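Local structure of UPF0131 protein ykqA (Bacillus subtilis, 2QIK) at residues Gly9-Leu21 / Tyr61-Phe75. The protein is a putative gamma-glutamylcyclotransferase, probably releasing 5-oxoproline from gamma-glutamyl compounds. Residues are numbered along the deposited sequence; the frame is centred on the assembly and turned at random.
Sequences GTLRKHEKNHHLL and YEADELCIHKLDQFF
Leu20 and Leu21, in the 3-10 turn at the end of segment 9-21, each lay a methyl on an aromatic face of segment 61-75. Leu21 CD1 stands 3.8 Å from the centroid of the Tyr61 ring, 11° off its normal; Leu20 CD1 sits over the Phe74 ring, displaced toward its rim. Phe74 CG lies anti to the backbone N (chi1 -168°), which swings the ring off the last turn of helix 65-74 and beneath this methyl. The second methyl of Leu21, CD2, rests against both Cys67 SG and Leu71 CD1, while Leu11 and Leu71 meet tip to tip, CD2 to CD2 at 3.9 Å. Leu11 also packs obliquely against Phe75.

No direct hydrogen bond joins the segments; polar links between them pass through water or through Glu59. Asn17 ND2 donates to Thr10 OG1 (2.9 Å) close to its amide plane, and that oxygen lies at the edge of the Phe75 ring, 3.8 Å from CZ. Were Asn17 an alanine, Thr10 OG1 would probably lose this donor and a gap open beside Phe74, whose CE2 and CZ the amide crosses. His18 ND1 gives a nearly straight bond to Leu11 O (2.7 Å, 174°), approaching from above the carbonyl plane; this fixes the imidazole, whose CE1 comes 3.2 Å from Tyr61 OH. That hydroxyl is hydrogen-bonded to Glu59 OE2, the same oxygen that accepts from Lys13 N. Lys70 NZ binds two waters, one donating to His19 O, the other to Leu20 O.

Helix 65-74 thus packs on the loop that follows strand 3-7, at the edge of the antiparallel sheet. This loop begins with Tyr8-Gly9-Thr10-Leu11, the chain's version of the family's YG(S/T)L signature, whose residues probably line the substrate site, as in relatives.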
loop_
_atom_site.group_PDB
_atom_site.type_symbol
_atom_site.label_atom_id
_atom_site.label_comp_id
_atom_site.label_asym_id
_atom_site.label_seq_id
_atom_site.Cartn_x
_atom_site.Cartn_y
_atom_site.Cartn_z
ATOM N N GLY A 9 -10.849 6.173 7.472
ATOM C CA GLY A 9 -11.931 6.649 6.660
ATOM C C GLY A 9 -11.674 8.032 6.092
ATOM O O GLY A 9 -10.702 8.267 5.384
ATOM N N THR A 10 -12.588 8.944 6.415
ATOM C CA THR A 10 -12.540 10.297 5.909
ATOM C C THR A 10 -11.387 11.138 6.367
ATOM O O THR A 10 -11.158 12.224 5.818
ATOM C CB THR A 10 -13.833 11.094 6.219
ATOM O OG1 THR A 10 -13.884 11.440 7.597
ATOM C CG2 THR A 10 -15.083 10.311 5.825
ATOM N N LEU A 11 -10.640 10.679 7.350
ATOM C CA LEU A 11 -9.416 11.314 7.856
ATOM C C LEU A 11 -8.154 10.850 7.154
ATOM O O LEU A 11 -7.099 11.420 7.406
ATOM C CB LEU A 11 -9.273 11.095 9.330
ATOM C CG LEU A 11 -10.339 11.740 10.223
ATOM C CD1 LEU A 11 -10.173 11.261 11.676
ATOM C CD2 LEU A 11 -10.252 13.234 10.125
ATOM N N ARG A 12 -8.230 9.790 6.335
ATOM C CA ARG A 12 -7.051 9.348 5.632
ATOM C C ARG A 12 -6.562 10.438 4.647
ATOM O O ARG A 12 -7.327 11.328 4.234
ATOM C CB ARG A 12 -7.265 8.025 4.855
ATOM C CG ARG A 12 -7.413 6.833 5.799
ATOM C CD ARG A 12 -7.585 5.522 5.018
ATOM N NE ARG A 12 -6.376 5.214 4.279
ATOM C CZ ARG A 12 -6.223 4.148 3.567
ATOM N NH1 ARG A 12 -7.130 3.193 3.514
ATOM N NH2 ARG A 12 -5.138 3.962 2.843
ATOM N N LYS A 13 -5.315 10.330 4.261
ATOM C CA LYS A 13 -4.723 11.325 3.365
ATOM C C LYS A 13 -5.566 11.421 2.125
ATOM O O LYS A 13 -6.012 10.418 1.587
ATOM C CB LYS A 13 -3.265 10.921 3.054
ATOM C CG LYS A 13 -2.433 12.002 2.456
ATOM C CD LYS A 13 -1.015 11.419 2.108
ATOM C CE LYS A 13 -0.079 12.539 1.827
ATOM N NZ LYS A 13 1.297 12.007 1.482
ATOM N N HIS A 14 -5.754 12.622 1.614
ATOM C CA HIS A 14 -6.489 12.868 0.412
ATOM C C HIS A 14 -7.963 12.512 0.490
ATOM O O HIS A 14 -8.662 12.424 -0.563
ATOM C CB HIS A 14 -5.898 12.175 -0.833
ATOM C CG HIS A 14 -4.453 12.453 -0.992
ATOM N ND1 HIS A 14 -3.450 11.544 -1.121
ATOM C CD2 HIS A 14 -3.853 13.669 -0.993
ATOM C CE1 HIS A 14 -2.287 12.179 -1.181
ATOM N NE2 HIS A 14 -2.512 13.469 -1.145
ATOM N N GLU A 15 -8.507 12.460 1.692
ATOM C CA GLU A 15 -9.954 12.277 1.855
ATOM C C GLU A 15 -10.518 13.584 2.444
ATOM O O GLU A 15 -9.796 14.475 2.900
ATOM C CB GLU A 15 -10.206 11.143 2.855
ATOM C CG GLU A 15 -9.668 9.797 2.384
ATOM C CD GLU A 15 -10.435 9.110 1.294
ATOM O OE1 GLU A 15 -11.363 9.670 0.676
ATOM O OE2 GLU A 15 -10.117 7.921 1.072
ATOM N N LYS A 16 -11.859 13.695 2.366
ATOM C CA LYS A 16 -12.509 14.985 2.566
ATOM C C LYS A 16 -12.291 15.609 3.925
ATOM O O LYS A 16 -12.361 16.827 4.077
ATOM C CB LYS A 16 -13.971 14.890 2.258
ATOM C CG LYS A 16 -14.742 14.003 3.159
ATOM C CD LYS A 16 -16.185 13.942 2.748
ATOM C CE LYS A 16 -16.982 12.996 3.656
ATOM N NZ LYS A 16 -18.413 12.908 3.284
ATOM N N ASN A 17 -12.051 14.829 4.959
ATOM C CA ASN A 17 -11.807 15.402 6.308
ATOM C C ASN A 17 -10.367 15.434 6.751
ATOM O O ASN A 17 -10.079 15.740 7.910
ATOM C CB ASN A 17 -12.739 14.768 7.362
ATOM C CG ASN A 17 -14.218 15.057 7.070
ATOM O OD1 ASN A 17 -14.561 16.171 6.703
ATOM N ND2 ASN A 17 -15.047 14.084 7.280
ATOM N N HIS A 18 -9.436 15.100 5.854
ATOM C CA HIS A 18 -8.046 14.970 6.266
ATOM C C HIS A 18 -7.479 16.280 6.808
ATOM O O HIS A 18 -6.615 16.255 7.673
ATOM C CB HIS A 18 -7.229 14.468 5.110
ATOM C CG HIS A 18 -5.798 14.223 5.437
ATOM N ND1 HIS A 18 -5.391 13.230 6.294
ATOM C CD2 HIS A 18 -4.678 14.882 5.083
ATOM C CE1 HIS A 18 -4.068 13.273 6.398
ATOM N NE2 HIS A 18 -3.616 14.286 5.689
ATOM N N HIS A 19 -7.997 17.412 6.318
ATOM C CA HIS A 19 -7.515 18.694 6.784
ATOM C C HIS A 19 -7.676 18.879 8.286
ATOM O O HIS A 19 -6.945 19.686 8.863
ATOM C CB HIS A 19 -8.230 19.845 6.058
ATOM C CG HIS A 19 -9.664 19.902 6.331
ATOM N ND1 HIS A 19 -10.611 19.204 5.621
ATOM C CD2 HIS A 19 -10.348 20.650 7.242
ATOM C CE1 HIS A 19 -11.804 19.454 6.114
ATOM N NE2 HIS A 19 -11.688 20.293 7.117
ATOM N N LEU A 20 -8.607 18.170 8.925
ATOM C CA LEU A 20 -8.727 18.221 10.366
ATOM C C LEU A 20 -7.526 17.804 11.141
ATOM O O LEU A 20 -7.346 18.235 12.282
ATOM C CB LEU A 20 -9.955 17.494 10.843
ATOM C CG LEU A 20 -11.328 17.925 10.379
ATOM C CD1 LEU A 20 -12.440 16.929 10.807
ATOM C CD2 LEU A 20 -11.681 19.303 10.870
ATOM N N LEU A 21 -6.701 16.949 10.527
ATOM C CA LEU A 21 -5.466 16.517 11.138
ATOM C C LEU A 21 -4.413 17.610 11.050
ATOM O O LEU A 21 -3.329 17.473 11.660
ATOM C CB LEU A 21 -4.917 15.235 10.530
ATOM C CG LEU A 21 -5.844 14.044 10.591
ATOM C CD1 LEU A 21 -5.162 12.799 10.103
ATOM C CD2 LEU A 21 -6.454 13.808 11.983
ATOM N N TYR A 61 -1.040 8.595 12.545
ATOM C CA TYR A 61 -0.570 9.961 12.709
ATOM C C TYR A 61 -0.267 10.249 14.166
ATOM O O TYR A 61 -0.783 9.610 15.078
ATOM C CB TYR A 61 -1.669 10.941 12.225
ATOM C CG TYR A 61 -1.829 10.945 10.748
ATOM C CD1 TYR A 61 -2.621 9.993 10.131
ATOM C CD2 TYR A 61 -1.196 11.851 9.926
ATOM C CE1 TYR A 61 -2.745 9.898 8.794
ATOM C CE2 TYR A 61 -1.302 11.781 8.567
ATOM C CZ TYR A 61 -2.107 10.755 7.989
ATOM O OH TYR A 61 -2.168 10.681 6.597
ATOM N N GLU A 62 0.597 11.256 14.369
ATOM C CA GLU A 62 0.836 11.760 15.702
ATOM C C GLU A 62 0.009 13.047 15.892
ATOM O O GLU A 62 0.273 14.050 15.263
ATOM C CB GLU A 62 2.294 12.093 15.831
ATOM C CG GLU A 62 2.599 12.727 17.102
ATOM C CD GLU A 62 3.090 11.886 18.113
ATOM O OE1 GLU A 62 2.320 10.884 18.415
ATOM O OE2 GLU A 62 4.218 12.343 18.625
ATOM N N ALA A 63 -1.029 12.953 16.716
ATOM C CA ALA A 63 -2.009 13.984 16.927
ATOM C C ALA A 63 -1.814 14.699 18.232
ATOM O O ALA A 63 -1.767 14.064 19.294
ATOM C CB ALA A 63 -3.387 13.414 16.872
ATOM N N ASP A 64 -1.754 16.034 18.197
ATOM C CA ASP A 64 -1.695 16.767 19.442
ATOM C C ASP A 64 -3.061 16.862 20.143
ATOM O O ASP A 64 -4.076 16.456 19.589
ATOM C CB ASP A 64 -0.945 18.089 19.257
ATOM C CG ASP A 64 -1.659 19.066 18.407
ATOM O OD1 ASP A 64 -1.039 20.117 18.120
ATOM O OD2 ASP A 64 -2.841 18.949 18.041
ATOM N N GLU A 65 -3.112 17.435 21.375
ATOM C CA GLU A 65 -4.371 17.536 22.108
ATOM C C GLU A 65 -5.395 18.347 21.363
ATOM O O GLU A 65 -6.575 18.016 21.371
ATOM C CB GLU A 65 -4.161 18.113 23.486
ATOM C CG GLU A 65 -3.438 17.161 24.399
ATOM C CD GLU A 65 -3.335 17.670 25.848
ATOM O OE1 GLU A 65 -2.317 17.442 26.430
ATOM O OE2 GLU A 65 -4.264 18.183 26.412
ATOM N N LEU A 66 -4.988 19.450 20.737
ATOM C CA LEU A 66 -5.887 20.288 19.960
ATOM C C LEU A 66 -6.562 19.460 18.885
ATOM O O LEU A 66 -7.747 19.550 18.684
ATOM C CB LEU A 66 -5.103 21.509 19.412
ATOM C CG LEU A 66 -5.900 22.424 18.474
ATOM C CD1 LEU A 66 -5.370 23.864 18.488
ATOM C CD2 LEU A 66 -5.890 21.951 17.060
ATOM N N CYS A 67 -5.763 18.668 18.138
ATOM C CA CYS A 67 -6.319 17.840 17.062
ATOM C C CYS A 67 -7.340 16.876 17.598
ATOM O O CYS A 67 -8.449 16.780 17.064
ATOM C CB CYS A 67 -5.159 17.111 16.387
ATOM S SG CYS A 67 -5.748 15.922 15.128
ATOM N N ILE A 68 -7.004 16.197 18.681
ATOM C CA ILE A 68 -7.991 15.244 19.257
ATOM C C ILE A 68 -9.261 15.945 19.728
ATOM O O ILE A 68 -10.354 15.438 19.493
ATOM C CB ILE A 68 -7.358 14.369 20.351
ATOM C CG1 ILE A 68 -6.199 13.558 19.820
ATOM C CG2 ILE A 68 -8.380 13.459 21.023
ATOM C CD1 ILE A 68 -6.570 12.623 18.603
ATOM N N HIS A 69 -9.137 17.137 20.351
ATOM C CA HIS A 69 -10.361 17.879 20.642
ATOM C C HIS A 69 -11.198 18.201 19.415
ATOM O O HIS A 69 -12.417 18.102 19.432
ATOM C CB HIS A 69 -10.083 19.206 21.367
ATOM C CG HIS A 69 -9.655 19.061 22.792
ATOM N ND1 HIS A 69 -8.528 19.620 23.373
ATOM C CD2 HIS A 69 -10.217 18.308 23.775
ATOM C CE1 HIS A 69 -8.448 19.248 24.652
ATOM N NE2 HIS A 69 -9.481 18.454 24.907
ATOM N N LYS A 70 -10.522 18.651 18.338
ATOM C CA LYS A 70 -11.184 19.006 17.101
ATOM C C LYS A 70 -11.960 17.789 16.578
ATOM O O LYS A 70 -13.065 17.894 16.065
ATOM C CB LYS A 70 -10.213 19.592 16.050
ATOM C CG LYS A 70 -9.718 20.894 16.412
ATOM C CD LYS A 70 -8.499 21.333 15.731
ATOM C CE LYS A 70 -8.775 21.805 14.499
ATOM N NZ LYS A 70 -7.559 22.079 13.648
ATOM N N LEU A 71 -11.297 16.646 16.577
ATOM C CA LEU A 71 -11.949 15.410 16.122
ATOM C C LEU A 71 -13.117 15.002 17.013
ATOM O O LEU A 71 -14.183 14.617 16.526
ATOM C CB LEU A 71 -10.922 14.260 16.034
ATOM C CG LEU A 71 -9.779 14.510 15.044
ATOM C CD1 LEU A 71 -8.888 13.256 15.031
ATOM C CD2 LEU A 71 -10.219 14.865 13.670
ATOM N N ASP A 72 -12.946 15.051 18.341
ATOM C CA ASP A 72 -14.018 14.803 19.212
ATOM C C ASP A 72 -15.259 15.651 18.907
ATOM O O ASP A 72 -16.391 15.165 18.917
ATOM C CB ASP A 72 -13.606 15.087 20.652
ATOM C CG ASP A 72 -12.600 14.167 21.221
ATOM O OD1 ASP A 72 -12.420 13.020 20.746
ATOM O OD2 ASP A 72 -12.010 14.501 22.295
ATOM N N GLN A 73 -15.023 16.916 18.633
ATOM C CA GLN A 73 -16.125 17.822 18.349
ATOM C C GLN A 73 -16.739 17.604 16.982
ATOM O O GLN A 73 -17.971 17.765 16.857
ATOM C CB GLN A 73 -15.706 19.278 18.432
ATOM C CG GLN A 73 -15.329 19.722 19.784
ATOM C CD GLN A 73 -14.739 21.125 19.795
ATOM O OE1 GLN A 73 -13.874 21.372 20.636
ATOM N NE2 GLN A 73 -15.211 22.021 18.936
ATOM N N PHE A 74 -15.939 17.281 15.960
ATOM C CA PHE A 74 -16.449 17.085 14.609
ATOM C C PHE A 74 -17.313 15.835 14.504
ATOM O O PHE A 74 -18.363 15.830 13.867
ATOM C CB PHE A 74 -15.292 17.120 13.639
ATOM C CG PHE A 74 -15.733 17.211 12.216
ATOM C CD1 PHE A 74 -15.952 18.448 11.640
ATOM C CD2 PHE A 74 -15.907 16.082 11.479
ATOM C CE1 PHE A 74 -16.338 18.566 10.363
ATOM C CE2 PHE A 74 -16.335 16.179 10.137
ATOM C CZ PHE A 74 -16.549 17.405 9.605
ATOM N N PHE A 75 -16.782 14.745 15.089
ATOM C CA PHE A 75 -17.390 13.416 14.976
ATOM C C PHE A 75 -18.439 13.121 16.040
ATOM O O PHE A 75 -18.270 12.301 16.901
ATOM C CB PHE A 75 -16.299 12.324 14.933
ATOM C CG PHE A 75 -15.525 12.330 13.656
ATOM C CD1 PHE A 75 -14.328 13.049 13.491
ATOM C CD2 PHE A 75 -16.005 11.654 12.592
ATOM C CE1 PHE A 75 -13.661 13.111 12.307
ATOM C CE2 PHE A 75 -15.303 11.677 11.413
ATOM C CZ PHE A 75 -14.147 12.423 11.285
HETATM O O HOH W 1 -7.976 21.702 10.928
HETATM O O HOH W 2 -5.943 19.797 14.201
#